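Local coordinates for protein polyphosphate kinase (Porphyromonas gingivalis, PDB 2O8R) that probably catalyses the reversible transfer of the terminal phosphate of ATP onto a growing chain of inorganic polyphosphate, with magnesium as cofactor, at residues L33-R38 against L107-E112; T484-D489 against F506-V511. The protein carries 3 engineered substitutions. One frame throughout, in Å; residues are numbered along the deposited sequence.

Contact 1: residues L33-R38 against L107-E112; sequences LPVYDR and LPTLEE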
ATOM      1  N   LEU A  33      -4.885  30.710 -11.565  1.00 58.28           N
ATOM      2  CA  LEU A  33      -4.222  29.420 -11.429  1.00 49.47           C
ATOM      3  C   LEU A  33      -4.846  28.386 -12.347  1.00 57.58           C
ATOM      4  O   LEU A  33      -6.064  28.383 -12.538  1.00 52.72           O
ATOM      5  CB  LEU A  33      -4.320  28.935  -9.984  1.00 46.77           C
ATOM      6  CG  LEU A  33      -3.677  29.831  -8.932  1.00 52.57           C
ATOM      7  CD1 LEU A  33      -3.776  29.145  -7.611  1.00 17.84           C
ATOM      8  CD2 LEU A  33      -2.210  30.150  -9.261  1.00 43.21           C
ATOM      9  N   PRO A  34      -4.007  27.512 -12.935  1.00 55.50           N
ATOM     10  CA  PRO A  34      -4.442  26.378 -13.747  1.00 52.32           C
ATOM     11  C   PRO A  34      -5.449  25.561 -12.978  1.00 47.10           C
ATOM     12  O   PRO A  34      -5.205  25.292 -11.801  1.00 55.57           O
ATOM     13  CB  PRO A  34      -3.153  25.586 -13.930  1.00 44.21           C
ATOM     14  CG  PRO A  34      -2.105  26.609 -13.899  1.00 42.06           C
ATOM     15  CD  PRO A  34      -2.538  27.599 -12.880  1.00 35.34           C
ATOM     16  N   VAL A  35      -6.563  25.180 -13.620  1.00 44.88           N
ATOM     17  CA  VAL A  35      -7.714  24.591 -12.884  1.00 51.53           C
ATOM     18  C   VAL A  35      -7.352  23.503 -11.904  1.00 59.53           C
ATOM     19  O   VAL A  35      -7.837  23.514 -10.774  1.00 57.22           O
ATOM     20  CB  VAL A  35      -8.821  23.946 -13.758  1.00 54.41           C
ATOM     21  CG1 VAL A  35     -10.056  24.789 -13.754  1.00 43.68           C
ATOM     22  CG2 VAL A  35      -8.332  23.539 -15.165  1.00 52.32           C
ATOM     23  N   TYR A  36      -6.520  22.556 -12.339  1.00 44.86           N
ATOM     24  CA  TYR A  36      -6.239  21.420 -11.493  1.00 44.79           C
ATOM     25  C   TYR A  36      -5.510  21.812 -10.216  1.00 49.32           C
ATOM     26  O   TYR A  36      -5.673  21.162  -9.187  1.00 54.85           O
ATOM     27  CB  TYR A  36      -5.601  20.266 -12.276  1.00 31.37           C
ATOM     28  CG  TYR A  36      -6.669  19.483 -13.016  1.00 50.51           C
ATOM     29  CD1 TYR A  36      -7.065  19.835 -14.309  1.00 35.58           C
ATOM     30  CD2 TYR A  36      -7.323  18.420 -12.398  1.00 34.44           C
ATOM     31  CE1 TYR A  36      -8.066  19.132 -14.966  1.00 40.54           C
ATOM     32  CE2 TYR A  36      -8.312  17.710 -13.047  1.00 49.49           C
ATOM     33  CZ  TYR A  36      -8.684  18.074 -14.319  1.00 53.55           C
ATOM     34  OH  TYR A  36      -9.676  17.363 -14.932  1.00 57.14           O
ATOM     35  N   ASP A  37      -4.775  22.924 -10.265  1.00 47.28           N
ATOM     36  CA  ASP A  37      -4.184  23.498  -9.056  1.00 54.66           C
ATOM     37  C   ASP A  37      -5.262  23.865  -8.059  1.00 45.95           C
ATOM     38  O   ASP A  37      -5.134  23.572  -6.875  1.00 49.37           O
ATOM     39  CB  ASP A  37      -3.349  24.742  -9.369  1.00 37.73           C
ATOM     40  CG  ASP A  37      -2.154  24.439 -10.241  1.00 64.70           C
ATOM     41  OD1 ASP A  37      -1.908  23.252 -10.577  1.00 68.54           O
ATOM     42  OD2 ASP A  37      -1.458  25.409 -10.588  1.00 73.23           O
ATOM     43  N   ARG A  38      -6.321  24.499  -8.553  1.00 30.26           N
ATOM     44  CA  ARG A  38      -7.420  24.927  -7.709  1.00 45.52           C
ATOM     45  C   ARG A  38      -8.208  23.737  -7.175  1.00 51.17           C
ATOM     46  O   ARG A  38      -8.525  23.679  -5.984  1.00 66.40           O
ATOM     47  CB  ARG A  38      -8.329  25.875  -8.476  1.00 55.83           C
ATOM     48  CG  ARG A  38      -7.602  27.099  -8.982  1.00 47.76           C
ATOM     49  CD  ARG A  38      -8.567  28.021  -9.653  1.00 56.77           C
ATOM     50  NE  ARG A  38      -8.425  28.021 -11.099  1.00 54.37           N
ATOM     51  CZ  ARG A  38      -9.323  28.529 -11.935  1.00 53.33           C
ATOM     52  NH1 ARG A  38     -10.445  29.063 -11.471  1.00 61.79           N
ATOM     53  NH2 ARG A  38      -9.112  28.479 -13.238  1.00 63.12           N
ATOM     54  N   LEU A 107     -16.390  23.912 -12.327  1.00 40.97           N
ATOM     55  CA  LEU A 107     -17.125  23.183 -13.384  1.00 51.77           C
ATOM     56  C   LEU A 107     -17.185  23.931 -14.720  1.00 52.49           C
ATOM     57  O   LEU A 107     -16.899  23.337 -15.768  1.00 75.77           O
ATOM     58  CB  LEU A 107     -18.528  22.738 -12.935  1.00 35.40           C
ATOM     59  CG  LEU A 107     -18.503  21.710 -11.811  1.00 42.90           C
ATOM     60  CD1 LEU A 107     -19.876  21.174 -11.479  1.00 55.62           C
ATOM     61  CD2 LEU A 107     -17.569  20.613 -12.220  1.00 41.85           C
ATOM     62  N   PRO A 108     -17.541  25.228 -14.691  1.00 48.07           N
ATOM     63  CA  PRO A 108     -17.444  26.065 -15.891  1.00 50.17           C
ATOM     64  C   PRO A 108     -16.049  26.143 -16.511  1.00 40.69           C
ATOM     65  O   PRO A 108     -15.933  26.111 -17.731  1.00 54.37           O
ATOM     66  CB  PRO A 108     -17.863  27.448 -15.382  1.00 33.14           C
ATOM     67  CG  PRO A 108     -18.722  27.169 -14.255  1.00 53.17           C
ATOM     68  CD  PRO A 108     -18.109  25.991 -13.571  1.00 40.43           C
ATOM     69  N   THR A 109     -15.003  26.263 -15.693  1.00 50.78           N
ATOM     70  CA  THR A 109     -13.639  26.352 -16.234  1.00 53.46           C
ATOM     71  C   THR A 109     -13.202  25.026 -16.856  1.00 56.85           C
ATOM     72  O   THR A 109     -12.560  25.007 -17.900  1.00 54.29           O
ATOM     73  CB  THR A 109     -12.621  26.756 -15.163  1.00 54.56           C
ATOM     74  OG1 THR A 109     -13.168  27.786 -14.346  1.00 59.55           O
ATOM     75  CG2 THR A 109     -11.367  27.271 -15.796  1.00 38.33           C
ATOM     76  N   LEU A 110     -13.563  23.916 -16.214  1.00 68.96           N
ATOM     77  CA  LEU A 110     -13.318  22.586 -16.776  1.00 60.00           C
ATOM     78  C   LEU A 110     -13.906  22.459 -18.181  1.00 55.19           C
ATOM     79  O   LEU A 110     -13.270  21.926 -19.081  1.00 42.57           O
ATOM     80  CB  LEU A 110     -13.864  21.496 -15.851  1.00 49.11           C
ATOM     81  CG  LEU A 110     -13.047  21.188 -14.576  1.00 47.51           C
ATOM     82  CD1 LEU A 110     -13.877  20.372 -13.602  1.00 51.07           C
ATOM     83  CD2 LEU A 110     -11.718  20.474 -14.849  1.00 51.00           C
ATOM     84  N   GLU A 111     -15.113  22.981 -18.364  1.00 57.31           N
ATOM     85  CA  GLU A 111     -15.757  22.967 -19.671  1.00 52.98           C
ATOM     86  C   GLU A 111     -15.062  23.832 -20.707  1.00 51.00           C
ATOM     87  O   GLU A 111     -14.985  23.464 -21.875  1.00 55.68           O
ATOM     88  CB  GLU A 111     -17.230  23.348 -19.550  1.00 51.34           C
ATOM     89  CG  GLU A 111     -18.117  22.150 -19.316  1.00 69.68           C
ATOM     90  CD  GLU A 111     -19.552  22.524 -19.041  1.00 93.36           C
ATOM     91  OE1 GLU A 111     -19.923  23.703 -19.239  1.00105.71           O
ATOM     92  OE2 GLU A 111     -20.309  21.629 -18.619  1.00106.82           O
ATOM     93  N   GLU A 112     -14.550  24.978 -20.275  1.00 50.30           N
ATOM     94  CA  GLU A 112     -13.777  25.849 -21.149  1.00 53.98           C
ATOM     95  C   GLU A 112     -12.556  25.121 -21.704  1.00 47.24           C
ATOM     96  O   GLU A 112     -12.055  25.468 -22.771  1.00 58.18           O
ATOM     97  CB  GLU A 112     -13.340  27.096 -20.391  1.00 57.26           C
ATOM     98  CG  GLU A 112     -13.022  28.296 -21.255  1.00 53.36           C
ATOM     99  CD  GLU A 112     -12.804  29.570 -20.436  1.00 77.57           C
ATOM    100  OE1 GLU A 112     -13.288  29.644 -19.280  1.00 59.90           O
ATOM    101  OE2 GLU A 112     -12.149  30.505 -20.953  1.00 93.76           O
TER
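With chi1 of Thr109 at -42°, its methyl CG2 lies anti to the backbone N and faces Val35 and Arg38, while OG1 lies beside that N and bonds to the carbonyl of Gln105 one turn earlier. A threonine suits this place because its hydroxyl is satisfied by its own helix and its methyl is left for packing. Val35 CG1 comes to 3.5 Å from Thr109 CG2, the two short branched side chains sliding past each other in opposite directions. Arg38, bent at chi3 (-107°), curls back along its own segment. Its NE donates to Leu33 O at 2.8 Å, from above the carbonyl plane, and NH2 adds a weak second bond to the same oxygen. Held in this way, the guanidinium brings NH2 to 3.6 Å from Thr109 CG2. On the other flank Leu110 crosses Tyr36 at about a right angle, its CD2 lying 3.7 Å from Tyr36 OH; the tyrosine is long enough to reach Leu110 with the far end of its ring, and its hydroxyl bonds weakly to Pro310 O. The arrangement is buried helix-helix packing, joining the start of helix 35-63 to the end of helix 83-112 within the helical N-terminal domain of PPK1.

Contact 2: residues T484-D489 against F506-V511; sequences TDIVHD and FSRLLV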
ATOM      1  N   THR A 484      32.485  20.119  14.551  1.00 59.50           N
ATOM      2  CA  THR A 484      32.767  19.222  15.668  1.00 50.71           C
ATOM      3  C   THR A 484      31.892  19.505  16.906  1.00 53.85           C
ATOM      4  O   THR A 484      31.614  18.603  17.679  1.00 59.95           O
ATOM      5  CB  THR A 484      34.294  19.145  16.027  1.00 56.26           C
ATOM      6  OG1 THR A 484      34.657  20.256  16.845  1.00 84.28           O
ATOM      7  CG2 THR A 484      35.205  19.103  14.764  1.00 32.53           C
ATOM      8  N   ASP A 485      31.432  20.742  17.076  1.00 55.04           N
ATOM      9  CA  ASP A 485      30.529  21.061  18.180  1.00 54.27           C
ATOM     10  C   ASP A 485      29.117  20.527  17.964  1.00 72.70           C
ATOM     11  O   ASP A 485      28.507  19.978  18.890  1.00 63.80           O
ATOM     12  CB  ASP A 485      30.479  22.559  18.423  1.00 61.81           C
ATOM     13  CG  ASP A 485      31.735  23.075  19.086  1.00 85.35           C
ATOM     14  OD1 ASP A 485      32.717  22.304  19.179  1.00 83.86           O
ATOM     15  OD2 ASP A 485      31.739  24.250  19.513  1.00 97.66           O
ATOM     16  N   ILE A 486      28.606  20.698  16.745  1.00 73.65           N
ATOM     17  CA  ILE A 486      27.301  20.169  16.383  1.00 57.67           C
ATOM     18  C   ILE A 486      27.350  18.653  16.403  1.00 57.12           C
ATOM     19  O   ILE A 486      26.469  18.006  16.977  1.00 59.98           O
ATOM     20  CB  ILE A 486      26.842  20.607  14.974  1.00 56.42           C
ATOM     21  CG1 ILE A 486      27.087  22.097  14.734  1.00 58.52           C
ATOM     22  CG2 ILE A 486      25.363  20.275  14.772  1.00 47.30           C
ATOM     23  CD1 ILE A 486      26.003  22.989  15.248  1.00 50.78           C
ATOM     24  N   VAL A 487      28.383  18.084  15.786  1.00 51.21           N
ATOM     25  CA  VAL A 487      28.432  16.631  15.603  1.00 53.68           C
ATOM     26  C   VAL A 487      28.487  15.973  16.967  1.00 59.42           C
ATOM     27  O   VAL A 487      27.984  14.861  17.153  1.00 53.28           O
ATOM     28  CB  VAL A 487      29.603  16.178  14.700  1.00 49.92           C
ATOM     29  CG1 VAL A 487      30.030  14.734  15.009  1.00 35.44           C
ATOM     30  CG2 VAL A 487      29.236  16.339  13.220  1.00 46.92           C
ATOM     31  N   HIS A 488      29.044  16.701  17.929  1.00 46.55           N
ATOM     32  CA  HIS A 488      29.186  16.184  19.272  1.00 54.74           C
ATOM     33  C   HIS A 488      27.857  16.305  20.004  1.00 58.13           C
ATOM     34  O   HIS A 488      27.478  15.439  20.799  1.00 53.47           O
ATOM     35  CB  HIS A 488      30.288  16.935  20.029  1.00 49.75           C
ATOM     36  CG  HIS A 488      30.523  16.405  21.406  1.00 75.67           C
ATOM     37  ND1 HIS A 488      29.844  16.874  22.511  1.00 87.23           N
ATOM     38  CD2 HIS A 488      31.327  15.411  21.850  1.00 49.21           C
ATOM     39  CE1 HIS A 488      30.225  16.195  23.577  1.00 80.67           C
ATOM     40  NE2 HIS A 488      31.119  15.299  23.202  1.00 70.69           N
ATOM     41  N   ASP A 489      27.160  17.400  19.731  1.00 71.53           N
ATOM     42  CA  ASP A 489      25.889  17.692  20.373  1.00 60.32           C
ATOM     43  C   ASP A 489      24.841  16.683  19.955  1.00 61.71           C
ATOM     44  O   ASP A 489      24.094  16.174  20.796  1.00 59.12           O
ATOM     45  CB  ASP A 489      25.444  19.100  20.010  1.00 60.36           C
ATOM     46  CG  ASP A 489      26.100  20.157  20.876  1.00 61.82           C
ATOM     47  OD1 ASP A 489      26.745  19.772  21.872  1.00 63.18           O
ATOM     48  OD2 ASP A 489      25.958  21.368  20.574  1.00 59.16           O
ATOM     49  N   PHE A 506      24.886  21.181  25.813  1.00 59.18           N
ATOM     50  CA  PHE A 506      25.201  21.245  24.389  1.00 63.76           C
ATOM     51  C   PHE A 506      25.965  22.527  24.031  1.00 63.33           C
ATOM     52  O   PHE A 506      25.731  23.575  24.628  1.00 75.98           O
ATOM     53  CB  PHE A 506      23.914  21.076  23.559  1.00 53.33           C
ATOM     54  CG  PHE A 506      23.112  19.860  23.941  1.00 60.39           C
ATOM     55  CD1 PHE A 506      23.347  18.637  23.327  1.00 73.39           C
ATOM     56  CD2 PHE A 506      22.145  19.928  24.939  1.00 58.62           C
ATOM     57  CE1 PHE A 506      22.625  17.510  23.692  1.00 67.06           C
ATOM     58  CE2 PHE A 506      21.415  18.800  25.309  1.00 50.05           C
ATOM     59  CZ  PHE A 506      21.656  17.596  24.687  1.00 51.00           C
ATOM     60  N   SER A 507      26.883  22.432  23.066  1.00 68.04           N
ATOM     61  CA  SER A 507      27.729  23.569  22.661  1.00 69.09           C
ATOM     62  C   SER A 507      26.997  24.609  21.827  1.00 66.12           C
ATOM     63  O   SER A 507      27.124  25.806  22.065  1.00 77.72           O
ATOM     64  CB  SER A 507      28.959  23.105  21.870  1.00 54.44           C
ATOM     65  OG  SER A 507      29.659  22.081  22.544  1.00 83.74           O
ATOM     66  N   ARG A 508      26.268  24.150  20.819  1.00 66.65           N
ATOM     67  CA  ARG A 508      25.629  25.058  19.874  1.00 63.79           C
ATOM     68  C   ARG A 508      24.184  24.663  19.661  1.00 66.16           C
ATOM     69  O   ARG A 508      23.350  25.502  19.342  1.00 71.27           O
ATOM     70  CB  ARG A 508      26.341  25.026  18.527  1.00 48.33           C
ATOM     71  CG  ARG A 508      27.850  25.194  18.589  1.00 64.95           C
ATOM     72  CD  ARG A 508      28.233  26.634  18.732  1.00 79.57           C
ATOM     73  NE  ARG A 508      29.575  26.884  18.225  1.00 83.15           N
ATOM     74  CZ  ARG A 508      30.026  28.088  17.888  1.00 75.54           C
ATOM     75  NH1 ARG A 508      29.236  29.150  17.997  1.00 61.93           N
ATOM     76  NH2 ARG A 508      31.264  28.228  17.433  1.00 79.82           N
ATOM     77  N   LEU A 509      23.902  23.377  19.847  1.00 59.99           N
ATOM     78  CA  LEU A 509      22.577  22.822  19.593  1.00 62.11           C
ATOM     79  C   LEU A 509      21.549  23.270  20.625  1.00 57.71           C
ATOM     80  O   LEU A 509      21.882  23.484  21.784  1.00 76.45           O
ATOM     81  CB  LEU A 509      22.668  21.301  19.593  1.00 46.64           C
ATOM     82  CG  LEU A 509      21.512  20.503  19.011  1.00 62.96           C
ATOM     83  CD1 LEU A 509      21.311  20.932  17.569  1.00 42.95           C
ATOM     84  CD2 LEU A 509      21.765  18.991  19.153  1.00 47.12           C
ATOM     85  N   LEU A 510      20.302  23.410  20.202  1.00 51.80           N
ATOM     86  CA  LEU A 510      19.220  23.698  21.136  1.00 61.57           C
ATOM     87  C   LEU A 510      18.231  22.557  21.199  1.00 61.97           C
ATOM     88  O   LEU A 510      17.579  22.253  20.202  1.00 68.57           O
ATOM     89  CB  LEU A 510      18.465  24.942  20.705  1.00 68.02           C
ATOM     90  CG  LEU A 510      19.268  26.216  20.564  1.00 39.92           C
ATOM     91  CD1 LEU A 510      18.292  27.354  20.339  1.00 43.99           C
ATOM     92  CD2 LEU A 510      20.081  26.434  21.819  1.00 42.39           C
ATOM     93  N   VAL A 511      18.111  21.941  22.370  1.00 53.02           N
ATOM     94  CA  VAL A 511      17.159  20.850  22.579  1.00 56.22           C
ATOM     95  C   VAL A 511      16.048  21.235  23.562  1.00 49.62           C
ATOM     96  O   VAL A 511      16.293  21.879  24.576  1.00 58.98           O
ATOM     97  CB  VAL A 511      17.864  19.569  23.046  1.00 58.37           C
ATOM     98  CG1 VAL A 511      16.906  18.389  23.014  1.00 63.51           C
ATOM     99  CG2 VAL A 511      19.076  19.279  22.156  1.00 72.46           C
TER
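Asp489 fills the tight part of this contact, its carboxylate received by three successive backbone N-H groups of residues 507-509. With CG anti to its carbonyl carbon (chi1 -82°), the carboxylate is brought to these groups. Ser507 N meets the syn lone pair of Asp489 OD1 at 2.9 Å. Arg508 N approaches Asp489 OD2 nearly along the C-O bond at 2.8 Å and almost straight (177°), while Leu509 N reaches the same oxygen on its anti side at 3.0 Å. Aspartate is short enough to bring both oxygens to the loop directly from the helix. Around it, Leu509 CB packs on Asp489 CB at 3.6 Å, and the Phe506 ring turns its edge to Asp489 O, with Val511 CG2 over one face. Packing is looser on the solvent side, where polar Ser507 and Arg508 suit their exposure. There Arg508, bent at chi2 (-80°), brings its CG against Asp485 CB as the two side chains cross at a slant, and its NE makes only a long salt bridge of 3.6 Å to Asp485 OD2. Ile486 CD1 touches Arg508 CB. The chemistry implies that one buried carboxylate, its charge probably spread over three N-H dipoles, helps fix the loop's shape, whereas the long ion pair probably contributes less.

In the fold
Contact 1 closes before contact 2 opens along the chain, and the two lie on opposite sides of its centre, their centres about 50 Å apart and their nearest atoms about 35 Å. They share no helix or sheet. Contact 1 pairs helices 35-63 and 83-112 of the N-terminal domain. Contact 2 ties the start of helix 484-497, in the first of the two PLD-like C-terminal domains, to the approach to strand 510-511, an outermost strand of the nine-stranded sheet in the second. Contact 1 is thus packing within the N-terminal domain, and contact 2 probably lies where the two C-terminal domains meet. Both lie away from the predicted ATP, magnesium and phosphohistidine sites.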